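Local coordinates for peptidoglycan synthetase penicillin-binding protein 3 (Bifidobacterium adolescentis, PDB 4YE5) that probably binds penicillin and cross-links peptidoglycan as a membrane-bound transpeptidase, at residues 108-111 with 116-119; 175-180 with 431-436; 413-418 with 507-512. One frame throughout, in Å; residues are numbered along the deposited sequence.

Contact 1: 108-111 with 116-119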
ATOM      1  N   ALA A 108       8.102 -47.506 -14.737  1.00 43.69           N
ATOM      2  CA  ALA A 108       7.739 -47.977 -13.403  1.00 43.49           C
ATOM      3  C   ALA A 108       6.819 -46.986 -12.691  1.00 39.24           C
ATOM      4  O   ALA A 108       5.832 -47.376 -12.063  1.00 44.95           O
ATOM      5  CB  ALA A 108       9.002 -48.248 -12.564  1.00 40.25           C
ATOM      6  N   LYS A 109       7.141 -45.702 -12.774  1.00 32.74           N
ATOM      7  CA  LYS A 109       6.268 -44.697 -12.185  1.00 34.90           C
ATOM      8  C   LYS A 109       4.869 -44.712 -12.810  1.00 33.21           C
ATOM      9  O   LYS A 109       3.869 -44.417 -12.136  1.00 34.99           O
ATOM     10  CB  LYS A 109       6.876 -43.303 -12.301  1.00 43.39           C
ATOM     11  CG  LYS A 109       8.033 -43.053 -11.364  1.00 50.21           C
ATOM     12  CD  LYS A 109       8.591 -41.663 -11.573  1.00 55.85           C
ATOM     13  CE  LYS A 109       9.730 -41.380 -10.613  1.00 61.75           C
ATOM     14  NZ  LYS A 109      10.379 -40.085 -10.933  1.00 64.82           N
ATOM     15  N   LEU A 110       4.792 -45.057 -14.093  1.00 27.68           N
ATOM     16  CA  LEU A 110       3.507 -45.021 -14.796  1.00 34.90           C
ATOM     17  C   LEU A 110       2.767 -46.352 -14.682  1.00 38.36           C
ATOM     18  O   LEU A 110       1.639 -46.502 -15.170  1.00 36.29           O
ATOM     19  CB  LEU A 110       3.719 -44.640 -16.266  1.00 29.59           C
ATOM     20  CG  LEU A 110       4.137 -43.178 -16.482  1.00 31.44           C
ATOM     21  CD1 LEU A 110       4.617 -42.956 -17.915  1.00 24.52           C
ATOM     22  CD2 LEU A 110       2.984 -42.233 -16.142  1.00 34.23           C
ATOM     23  N   SER A 111       3.416 -47.316 -14.040  1.00 35.90           N
ATOM     24  CA  SER A 111       2.853 -48.651 -13.887  1.00 36.22           C
ATOM     25  C   SER A 111       2.212 -48.839 -12.514  1.00 42.97           C
ATOM     26  O   SER A 111       1.730 -49.927 -12.199  1.00 49.63           O
ATOM     27  CB  SER A 111       3.924 -49.712 -14.115  1.00 29.11           C
ATOM     28  OG  SER A 111       4.177 -49.895 -15.500  1.00 30.70           O
ATOM     29  N   TYR A 116      -2.477 -40.323 -10.693  1.00 34.90           N
ATOM     30  CA  TYR A 116      -1.544 -39.242 -10.395  1.00 33.09           C
ATOM     31  C   TYR A 116      -0.150 -39.738 -10.006  1.00 39.90           C
ATOM     32  O   TYR A 116      -0.008 -40.629  -9.166  1.00 45.06           O
ATOM     33  CB  TYR A 116      -2.113 -38.385  -9.270  1.00 32.27           C
ATOM     34  CG  TYR A 116      -1.229 -37.229  -8.867  1.00 34.49           C
ATOM     35  CD1 TYR A 116      -0.249 -37.381  -7.888  1.00 38.00           C
ATOM     36  CD2 TYR A 116      -1.383 -35.989  -9.449  1.00 37.82           C
ATOM     37  CE1 TYR A 116       0.559 -36.323  -7.513  1.00 39.19           C
ATOM     38  CE2 TYR A 116      -0.577 -34.916  -9.077  1.00 45.26           C
ATOM     39  CZ  TYR A 116       0.390 -35.096  -8.113  1.00 43.89           C
ATOM     40  OH  TYR A 116       1.187 -34.038  -7.747  1.00 47.67           O
ATOM     41  N   VAL A 117       0.875 -39.151 -10.620  1.00 37.12           N
ATOM     42  CA  VAL A 117       2.269 -39.415 -10.247  1.00 35.72           C
ATOM     43  C   VAL A 117       3.148 -38.262 -10.739  1.00 36.80           C
ATOM     44  O   VAL A 117       2.983 -37.786 -11.857  1.00 33.00           O
ATOM     45  CB  VAL A 117       2.784 -40.806 -10.757  1.00 35.64           C
ATOM     46  CG1 VAL A 117       2.971 -40.835 -12.280  1.00 32.94           C
ATOM     47  CG2 VAL A 117       4.089 -41.187 -10.069  1.00 36.48           C
ATOM     48  N   VAL A 118       4.047 -37.775  -9.889  1.00 36.28           N
ATOM     49  CA  VAL A 118       5.010 -36.770 -10.325  1.00 38.51           C
ATOM     50  C   VAL A 118       6.082 -37.449 -11.156  1.00 36.54           C
ATOM     51  O   VAL A 118       6.641 -38.464 -10.739  1.00 36.47           O
ATOM     52  CB  VAL A 118       5.690 -36.045  -9.144  1.00 33.56           C
ATOM     53  CG1 VAL A 118       6.781 -35.115  -9.666  1.00 35.20           C
ATOM     54  CG2 VAL A 118       4.672 -35.274  -8.349  1.00 32.55           C
ATOM     55  N   LEU A 119       6.359 -36.909 -12.340  1.00 34.44           N
ATOM     56  CA  LEU A 119       7.381 -37.488 -13.206  1.00 31.57           C
ATOM     57  C   LEU A 119       8.662 -36.678 -13.121  1.00 34.43           C
ATOM     58  O   LEU A 119       9.762 -37.233 -13.154  1.00 34.55           O
ATOM     59  CB  LEU A 119       6.905 -37.550 -14.656  1.00 31.67           C
ATOM     60  CG  LEU A 119       5.673 -38.419 -14.901  1.00 35.51           C
ATOM     61  CD1 LEU A 119       5.194 -38.237 -16.342  1.00 34.78           C
ATOM     62  CD2 LEU A 119       5.982 -39.881 -14.597  1.00 35.96           C
TER
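Leu110 packs against Val117 and Leu119 where helix 103-109 ends and the chain turns back into strand 117-123. This is a helix-loop-strand connection: the helix end packs on a border strand of the three-stranded antiparallel sheet of the dimerisation-domain region, and that strand is paired through the backbone of Val117 with Gly54 and through that of Leu119 with Ile52. The tight part lies under the helix end. CD2 of Leu110 carries the buried part: it is 4.1 Å from CG1 of Val117, and CD2 of Leu119 lies 4.1 Å from this same Leu110 CD2. In both pairs the side chains cross at about a right angle, meeting through branch ends. The two leucines are buried, and helix 87-99 adds Ala88 and Val91 against Leu110 and Leu95 against Leu119.

Val117 also covers the last helical carbonyl. With CG1 held between its backbone N and carbonyl carbon (chi1 71°) and CG2 on the far side from N, the isopropyl group presents both methyls to Lys109 O. CG1 of Val117 is 3.7 Å from that oxygen, and CG2 of Val117 is 3.8 Å from Lys109 O, which makes this an apolar cover and no hydrogen bond.

Toward solvent the contact thins out. Lys109 starts beside Val117, its CB 4.2 Å from Val117 CG2, and then runs extended beyond CG toward the carbonyls of Val118 and Leu119, partly exposed. Its CD passes 3.8 Å from Val118 O, a van der Waals contact. The amine makes no hydrogen bond to residues 116-119, and its ion pair with Glu105 is long and weak. The chain finishes with NZ of Lys109 standing 3.7 Å from Leu119 O.

Contact 2: 175-180 with 431-436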
ATOM      1  N   GLN A 175      -2.687  -9.178  -2.173  1.00 22.37           N
ATOM      2  CA  GLN A 175      -4.064  -9.509  -1.860  1.00 22.97           C
ATOM      3  C   GLN A 175      -5.011  -8.489  -2.480  1.00 28.43           C
ATOM      4  O   GLN A 175      -5.993  -8.846  -3.123  1.00 25.43           O
ATOM      5  CB  GLN A 175      -4.261  -9.543  -0.342  1.00 20.72           C
ATOM      6  CG  GLN A 175      -5.733  -9.599   0.091  1.00 26.89           C
ATOM      7  CD  GLN A 175      -5.878  -9.658   1.603  1.00 39.66           C
ATOM      8  OE1 GLN A 175      -4.915  -9.943   2.313  1.00 46.64           O
ATOM      9  NE2 GLN A 175      -7.075  -9.368   2.102  1.00 45.94           N
HETATM   10  N   MSE A 176      -4.717  -7.209  -2.287  1.00 26.79           N
HETATM   11  CA  MSE A 176      -5.604  -6.167  -2.802  1.00 23.37           C
HETATM   12  C   MSE A 176      -5.784  -6.236  -4.312  1.00 24.92           C
HETATM   13  O   MSE A 176      -6.874  -6.007  -4.823  1.00 26.32           O
HETATM   14  CB  MSE A 176      -5.050  -4.791  -2.462  1.00 20.27           C
HETATM   15  CG  MSE A 176      -5.961  -3.688  -2.896  1.00 30.26           C
HETATM   16 SE   MSE A 176      -5.247  -2.009  -2.235  0.43 39.72          SE
HETATM   17  CE  MSE A 176      -4.058  -1.707  -3.684  1.00 19.60           C
ATOM     18  N   GLU A 177      -4.698  -6.510  -5.024  1.00 22.53           N
ATOM     19  CA  GLU A 177      -4.723  -6.538  -6.485  1.00 23.21           C
ATOM     20  C   GLU A 177      -4.796  -7.971  -7.018  1.00 27.38           C
ATOM     21  O   GLU A 177      -4.461  -8.221  -8.170  1.00 24.25           O
ATOM     22  CB  GLU A 177      -3.466  -5.860  -7.025  1.00 22.50           C
ATOM     23  CG  GLU A 177      -3.443  -4.352  -6.716  1.00 23.31           C
ATOM     24  CD  GLU A 177      -4.643  -3.677  -7.303  1.00 31.44           C
ATOM     25  OE1 GLU A 177      -4.801  -3.748  -8.546  1.00 37.60           O
ATOM     26  OE2 GLU A 177      -5.457  -3.133  -6.523  1.00 35.33           O
ATOM     27  N   ASN A 178      -5.233  -8.899  -6.176  1.00 25.43           N
ATOM     28  CA  ASN A 178      -5.185 -10.320  -6.514  1.00 30.57           C
ATOM     29  C   ASN A 178      -5.961 -10.662  -7.780  1.00 30.50           C
ATOM     30  O   ASN A 178      -5.485 -11.435  -8.605  1.00 28.77           O
ATOM     31  CB  ASN A 178      -5.661 -11.183  -5.339  1.00 21.74           C
ATOM     32  CG  ASN A 178      -5.316 -12.665  -5.520  1.00 31.48           C
ATOM     33  OD1 ASN A 178      -4.153 -13.032  -5.700  1.00 28.45           O
ATOM     34  ND2 ASN A 178      -6.333 -13.521  -5.461  1.00 31.84           N
ATOM     35  N   LYS A 179      -7.145 -10.083  -7.932  1.00 27.96           N
ATOM     36  CA  LYS A 179      -7.991 -10.390  -9.082  1.00 35.91           C
ATOM     37  C   LYS A 179      -7.248 -10.051 -10.367  1.00 37.83           C
ATOM     38  O   LYS A 179      -7.091 -10.904 -11.248  1.00 28.98           O
ATOM     39  CB  LYS A 179      -9.324  -9.642  -9.008  1.00 33.17           C
ATOM     40  CG  LYS A 179     -10.368 -10.113 -10.042  1.00 38.11           C
ATOM     41  CD  LYS A 179     -11.751  -9.555  -9.687  1.00 43.31           C
ATOM     42  CE  LYS A 179     -12.730  -9.623 -10.856  1.00 51.41           C
ATOM     43  NZ  LYS A 179     -12.990 -11.018 -11.298  1.00 57.86           N
ATOM     44  N   THR A 180      -6.765  -8.814 -10.438  1.00 30.15           N
ATOM     45  CA  THR A 180      -5.972  -8.328 -11.561  1.00 30.77           C
ATOM     46  C   THR A 180      -4.722  -9.171 -11.794  1.00 32.24           C
ATOM     47  O   THR A 180      -4.441  -9.573 -12.929  1.00 31.40           O
ATOM     48  CB  THR A 180      -5.554  -6.840 -11.325  1.00 41.01           C
ATOM     49  OG1 THR A 180      -6.728  -6.031 -11.231  1.00 45.97           O
ATOM     50  CG2 THR A 180      -4.713  -6.318 -12.459  1.00 44.26           C
ATOM     51  N   LYS A 431      -1.283   3.054  -9.753  1.00 21.84           N
ATOM     52  CA  LYS A 431      -1.173   4.029 -10.829  1.00 24.68           C
ATOM     53  C   LYS A 431      -1.759   3.496 -12.146  1.00 33.30           C
ATOM     54  O   LYS A 431      -2.526   4.187 -12.824  1.00 28.08           O
ATOM     55  CB  LYS A 431       0.301   4.398 -11.008  1.00 23.27           C
ATOM     56  CG  LYS A 431       0.681   5.159 -12.262  1.00 32.24           C
ATOM     57  CD  LYS A 431       2.116   5.653 -12.095  1.00 29.35           C
ATOM     58  CE  LYS A 431       2.658   6.262 -13.348  1.00 33.77           C
ATOM     59  NZ  LYS A 431       4.065   6.697 -13.152  1.00 38.06           N
ATOM     60  N   SER A 432      -1.396   2.270 -12.507  1.00 23.45           N
ATOM     61  CA  SER A 432      -1.883   1.691 -13.761  1.00 27.79           C
ATOM     62  C   SER A 432      -1.899   0.171 -13.778  1.00 32.95           C
ATOM     63  O   SER A 432      -1.301  -0.488 -12.920  1.00 27.38           O
ATOM     64  CB  SER A 432      -1.101   2.227 -14.968  1.00 31.44           C
ATOM     65  OG  SER A 432       0.263   1.856 -14.915  1.00 36.75           O
ATOM     66  N   ILE A 433      -2.627  -0.375 -14.747  1.00 29.95           N
ATOM     67  CA  ILE A 433      -2.661  -1.804 -14.975  1.00 33.21           C
ATOM     68  C   ILE A 433      -2.321  -2.050 -16.438  1.00 37.97           C
ATOM     69  O   ILE A 433      -2.868  -1.378 -17.315  1.00 34.98           O
ATOM     70  CB  ILE A 433      -4.052  -2.375 -14.636  1.00 36.71           C
ATOM     71  CG1 ILE A 433      -4.303  -2.255 -13.125  1.00 33.22           C
ATOM     72  CG2 ILE A 433      -4.182  -3.831 -15.110  1.00 32.73           C
ATOM     73  CD1 ILE A 433      -5.706  -2.620 -12.711  1.00 38.18           C
ATOM     74  N   THR A 434      -1.398  -2.982 -16.695  1.00 31.28           N
ATOM     75  CA  THR A 434      -0.990  -3.322 -18.055  1.00 33.27           C
ATOM     76  C   THR A 434      -1.526  -4.706 -18.403  1.00 34.84           C
ATOM     77  O   THR A 434      -1.162  -5.690 -17.749  1.00 34.51           O
ATOM     78  CB  THR A 434       0.544  -3.361 -18.195  1.00 40.46           C
ATOM     79  OG1 THR A 434       1.105  -2.135 -17.729  1.00 34.42           O
ATOM     80  CG2 THR A 434       0.951  -3.567 -19.650  1.00 35.34           C
ATOM     81  N   ASP A 435      -2.394  -4.781 -19.411  1.00 39.30           N
ATOM     82  CA  ASP A 435      -3.019  -6.055 -19.767  1.00 45.29           C
ATOM     83  C   ASP A 435      -2.088  -6.966 -20.573  1.00 40.64           C
ATOM     84  O   ASP A 435      -0.936  -6.617 -20.820  1.00 39.72           O
ATOM     85  CB  ASP A 435      -4.385  -5.860 -20.451  1.00 49.63           C
ATOM     86  CG  ASP A 435      -4.294  -5.198 -21.835  1.00 51.00           C
ATOM     87  OD1 ASP A 435      -3.245  -5.262 -22.508  1.00 45.72           O
ATOM     88  OD2 ASP A 435      -5.312  -4.612 -22.261  1.00 54.49           O
ATOM     89  N   THR A 436      -2.591  -8.130 -20.970  1.00 41.73           N
ATOM     90  CA  THR A 436      -1.774  -9.128 -21.664  1.00 47.56           C
ATOM     91  C   THR A 436      -1.369  -8.705 -23.081  1.00 51.81           C
ATOM     92  O   THR A 436      -0.418  -9.247 -23.642  1.00 48.49           O
ATOM     93  CB  THR A 436      -2.487 -10.494 -21.748  1.00 48.00           C
ATOM     94  OG1 THR A 436      -3.776 -10.314 -22.340  1.00 48.34           O
ATOM     95  CG2 THR A 436      -2.656 -11.094 -20.367  1.00 45.88           C
TER
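Asn178 OD1, gripped by the backbone N of Gly169 and by NH2 of Arg32, holds the start of the short helix from which Thr180 reaches Ile433. The backbone N of the same Asn178 bonds back to Gln175 O at 3.1 Å. Glu177 is the joint between two helices: it leaves helical geometry at the end of 172-176 and takes the N-cap position of 178-182. Beyond this joint Thr180 points toward strand 430-434.

Between the segments the two side chains meet tip to tip, both partly exposed and with no hydrogen bond crossing. The methyl CG2 of Thr180 carries the contact, 3.7 Å from CG2 of Ile433 and only slightly farther from the other end of the same residue, with Thr180 CG2 to Ile433 CD1 at 3.8 Å. The threonine methyl thus faces both branches of the isoleucine. This follows from the chi1 of Thr180 (-62°), which places CG2 opposite the backbone N and OG1 beside it. The hydroxyl OG1 of Thr180 stays near, 3.9 Å from Ile433 CD1, as a plain van der Waals neighbour.

Strand 430-434 belongs to a mixed sheet, where it runs antiparallel to both 214-217 and 440-442, and Lys431 and Ser432 form a classic beta bulge opposite Thr216. The contact thus brings a helix of the dimerisation-domain region against a strand from the transpeptidase-domain part of the sequence, 251 residues later. Val215, in the neighbouring strand, lies against both Glu177 and Thr180.

Glu177, also partly exposed, is a marginal partner. Its side chain bends at each torsion, and OE1 of Glu177 comes no nearer than 4.4 Å to Ile433 CD1.

Contact 3: 413-418 with 507-512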
ATOM      1  N   ASN A 413      -3.768  13.165   4.114  1.00 16.75           N
ATOM      2  CA  ASN A 413      -4.735  13.687   3.164  1.00 14.76           C
ATOM      3  C   ASN A 413      -5.424  14.966   3.668  1.00 17.45           C
ATOM      4  O   ASN A 413      -5.681  15.878   2.887  1.00 18.59           O
ATOM      5  CB  ASN A 413      -5.797  12.646   2.782  1.00 13.44           C
ATOM      6  CG  ASN A 413      -6.273  12.813   1.343  1.00 20.08           C
ATOM      7  OD1 ASN A 413      -5.525  13.309   0.490  1.00 13.84           O
ATOM      8  ND2 ASN A 413      -7.513  12.402   1.061  1.00 18.97           N
ATOM      9  N   ALA A 414      -5.720  15.025   4.960  1.00 15.67           N
ATOM     10  CA  ALA A 414      -6.353  16.223   5.538  1.00 17.66           C
ATOM     11  C   ALA A 414      -5.422  17.430   5.418  1.00 15.52           C
ATOM     12  O   ALA A 414      -5.830  18.522   5.033  1.00 18.33           O
ATOM     13  CB  ALA A 414      -6.724  15.977   7.013  1.00 13.87           C
ATOM     14  N   ILE A 415      -4.154  17.234   5.753  1.00 14.16           N
ATOM     15  CA  ILE A 415      -3.169  18.296   5.572  1.00 15.32           C
ATOM     16  C   ILE A 415      -2.985  18.686   4.098  1.00 17.71           C
ATOM     17  O   ILE A 415      -2.778  19.865   3.776  1.00 13.95           O
ATOM     18  CB  ILE A 415      -1.825  17.898   6.204  1.00 16.98           C
ATOM     19  CG1 ILE A 415      -1.992  17.814   7.732  1.00 17.74           C
ATOM     20  CG2 ILE A 415      -0.710  18.882   5.810  1.00 13.66           C
ATOM     21  CD1 ILE A 415      -2.407  19.154   8.384  1.00 16.68           C
ATOM     22  N   SER A 416      -3.074  17.711   3.201  0.57 17.01           N
ATOM     23  CA  SER A 416      -2.945  17.997   1.773  0.57 16.01           C
ATOM     24  C   SER A 416      -3.998  19.011   1.326  0.57 17.03           C
ATOM     25  O   SER A 416      -3.767  19.790   0.392  0.57 15.95           O
ATOM     26  CB  SER A 416      -3.097  16.724   0.933  0.57 15.23           C
ATOM     27  OG  SER A 416      -4.465  16.479   0.666  0.57 14.82           O
ATOM     28  N   VAL A 417      -5.148  19.008   1.994  1.00 19.39           N
ATOM     29  CA  VAL A 417      -6.233  19.942   1.629  1.00 17.93           C
ATOM     30  C   VAL A 417      -5.742  21.390   1.695  1.00 22.84           C
ATOM     31  O   VAL A 417      -6.051  22.206   0.816  1.00 20.09           O
ATOM     32  CB  VAL A 417      -7.469  19.808   2.563  1.00 22.41           C
ATOM     33  CG1 VAL A 417      -8.445  20.972   2.351  1.00 17.78           C
ATOM     34  CG2 VAL A 417      -8.154  18.489   2.338  1.00 19.00           C
ATOM     35  N   ILE A 418      -4.977  21.708   2.739  1.00 17.47           N
ATOM     36  CA  ILE A 418      -4.412  23.056   2.877  1.00 15.52           C
ATOM     37  C   ILE A 418      -3.357  23.352   1.797  1.00 20.01           C
ATOM     38  O   ILE A 418      -3.181  24.494   1.361  1.00 20.29           O
ATOM     39  CB  ILE A 418      -3.729  23.249   4.268  1.00 17.78           C
ATOM     40  CG1 ILE A 418      -4.646  22.793   5.414  1.00 21.43           C
ATOM     41  CG2 ILE A 418      -3.259  24.670   4.451  1.00 21.41           C
ATOM     42  CD1 ILE A 418      -6.043  23.399   5.392  1.00 20.08           C
ATOM     43  N   SER A 507       3.647  16.935  10.429  1.00 12.18           N
ATOM     44  CA  SER A 507       3.270  16.878   9.040  1.00 13.43           C
ATOM     45  C   SER A 507       3.676  18.190   8.379  1.00 17.21           C
ATOM     46  O   SER A 507       3.352  19.278   8.865  1.00 17.04           O
ATOM     47  CB  SER A 507       1.773  16.602   8.902  1.00 17.29           C
ATOM     48  OG  SER A 507       1.429  16.409   7.540  1.00 21.24           O
ATOM     49  N   THR A 508       4.390  18.064   7.266  1.00 16.40           N
ATOM     50  CA  THR A 508       5.002  19.190   6.602  1.00 13.34           C
ATOM     51  C   THR A 508       4.563  19.297   5.140  1.00 12.56           C
ATOM     52  O   THR A 508       4.517  18.292   4.416  1.00 15.11           O
ATOM     53  CB  THR A 508       6.536  19.026   6.583  1.00 24.31           C
ATOM     54  OG1 THR A 508       7.014  18.905   7.931  1.00 28.48           O
ATOM     55  CG2 THR A 508       7.169  20.261   5.935  1.00 23.13           C
ATOM     56  N   ILE A 509       4.265  20.517   4.716  1.00 13.87           N
ATOM     57  CA  ILE A 509       3.987  20.821   3.312  1.00 15.92           C
ATOM     58  C   ILE A 509       5.224  21.524   2.790  1.00 20.77           C
ATOM     59  O   ILE A 509       5.690  22.478   3.402  1.00 17.85           O
ATOM     60  CB  ILE A 509       2.798  21.800   3.184  1.00 12.64           C
ATOM     61  CG1 ILE A 509       1.519  21.143   3.715  1.00 16.19           C
ATOM     62  CG2 ILE A 509       2.649  22.251   1.741  1.00 14.64           C
ATOM     63  CD1 ILE A 509       0.380  22.151   4.060  1.00 12.79           C
ATOM     64  N   ILE A 510       5.773  21.055   1.675  1.00 13.32           N
ATOM     65  CA  ILE A 510       7.030  21.617   1.203  1.00 16.19           C
ATOM     66  C   ILE A 510       7.105  21.627  -0.344  1.00 16.01           C
ATOM     67  O   ILE A 510       6.604  20.712  -0.994  1.00 20.35           O
ATOM     68  CB  ILE A 510       8.218  20.830   1.834  1.00 18.98           C
ATOM     69  CG1 ILE A 510       9.552  21.540   1.571  1.00 20.81           C
ATOM     70  CG2 ILE A 510       8.268  19.377   1.311  1.00 18.84           C
ATOM     71  CD1 ILE A 510      10.748  20.822   2.174  1.00 16.00           C
ATOM     72  N   PRO A 511       7.636  22.714  -0.947  1.00 18.77           N
ATOM     73  CA  PRO A 511       7.911  24.008  -0.294  1.00 19.55           C
ATOM     74  C   PRO A 511       6.619  24.784  -0.074  1.00 26.99           C
ATOM     75  O   PRO A 511       5.695  24.654  -0.888  1.00 22.45           O
ATOM     76  CB  PRO A 511       8.817  24.739  -1.286  1.00 17.18           C
ATOM     77  CG  PRO A 511       8.614  24.044  -2.642  1.00 21.36           C
ATOM     78  CD  PRO A 511       8.076  22.662  -2.357  1.00 18.35           C
ATOM     79  N   ALA A 512       6.552  25.574   0.999  1.00 21.43           N
ATOM     80  CA  ALA A 512       5.324  26.304   1.329  1.00 23.93           C
ATOM     81  C   ALA A 512       4.845  27.238   0.211  1.00 28.09           C
ATOM     82  O   ALA A 512       3.643  27.466   0.057  1.00 23.88           O
ATOM     83  CB  ALA A 512       5.498  27.100   2.637  1.00 22.14           C
TER
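Ile415 and Ser507 are brought together by two first torsions: chi1 of Ile415 (-67°) swings CG2 to the side opposite its backbone N, toward the strand, while chi1 of Ser507 (-174°) extends OG toward the helix. OG comes to rest in the fork of the isoleucine. It is 3.7 Å from CG2 of Ile415, and Ile415 CG1 lies equally close, 3.7 Å from Ser507 OG.

The hydroxyl is buried against these carbons, but its polar need is met from elsewhere: Ser507 OG pairs with Thr520 OG1 in the adjacent strand 517-524. From that same strand Val518 touches Ile415, Ser507 and Ile509, extending the apolar layer.

Two residues along, Ile509 takes over. Its CG1 sits 3.8 Å from Ile415 CG2, so the one methyl of Ile415 bridges the serine and the isoleucine; the two isoleucine side chains cross obliquely. Beyond it, CD1 of Ile509 lies 3.9 Å from Ile415 O on the helix backbone and 4.3 Å from CB of Ile418. Ile418 starts toward the strand but its outer end leads away, to the side chains of helices 290-299 and 455-470.

Here helix 408-419 packs on the five-stranded antiparallel sheet of the transpeptidase domain, the alpha/beta core shared with the beta-lactamase clan. The axes of helix segment 413-418 and strand segment 507-510 run 35° apart, 9.0 Å at closest approach. On its other edge strand 501-510 pairs with 484-492, Ser507 bonding by backbone to Lys486, the lysine of what is probably the KSG form of the family's K(T/S)G motif.

No hydrogen bond links helix and strand here, so their join rests on van der Waals packing of aliphatic carbons with the serine oxygen among them, a hydroxyl that can lie against isoleucine because it is hydrogen-bonded to Thr520.

How the contacts relate
Contact 3 is core: all four touching residues are buried, between a helix and the central sheet of the transpeptidase domain. Contact 1 is mixed, two buried leucines beside partly exposed neighbours, and sets a helix end on the edge strand of a small sheet at the far end of the molecule, 64 Å centre to centre from contact 3 and across the chain's middle. Contact 2 lies at the surface, nearest the chain's centre, and joins the dimerisation and transpeptidase regions, whereas contacts 1 and 3 each stay within one. No secondary-structure element is shared. None has a cross-segment hydrogen bond; a long lysine chain supplies much of contact 1, a threonine methyl leads contact 2, and a satisfied serine hydroxyl sits within contact 3.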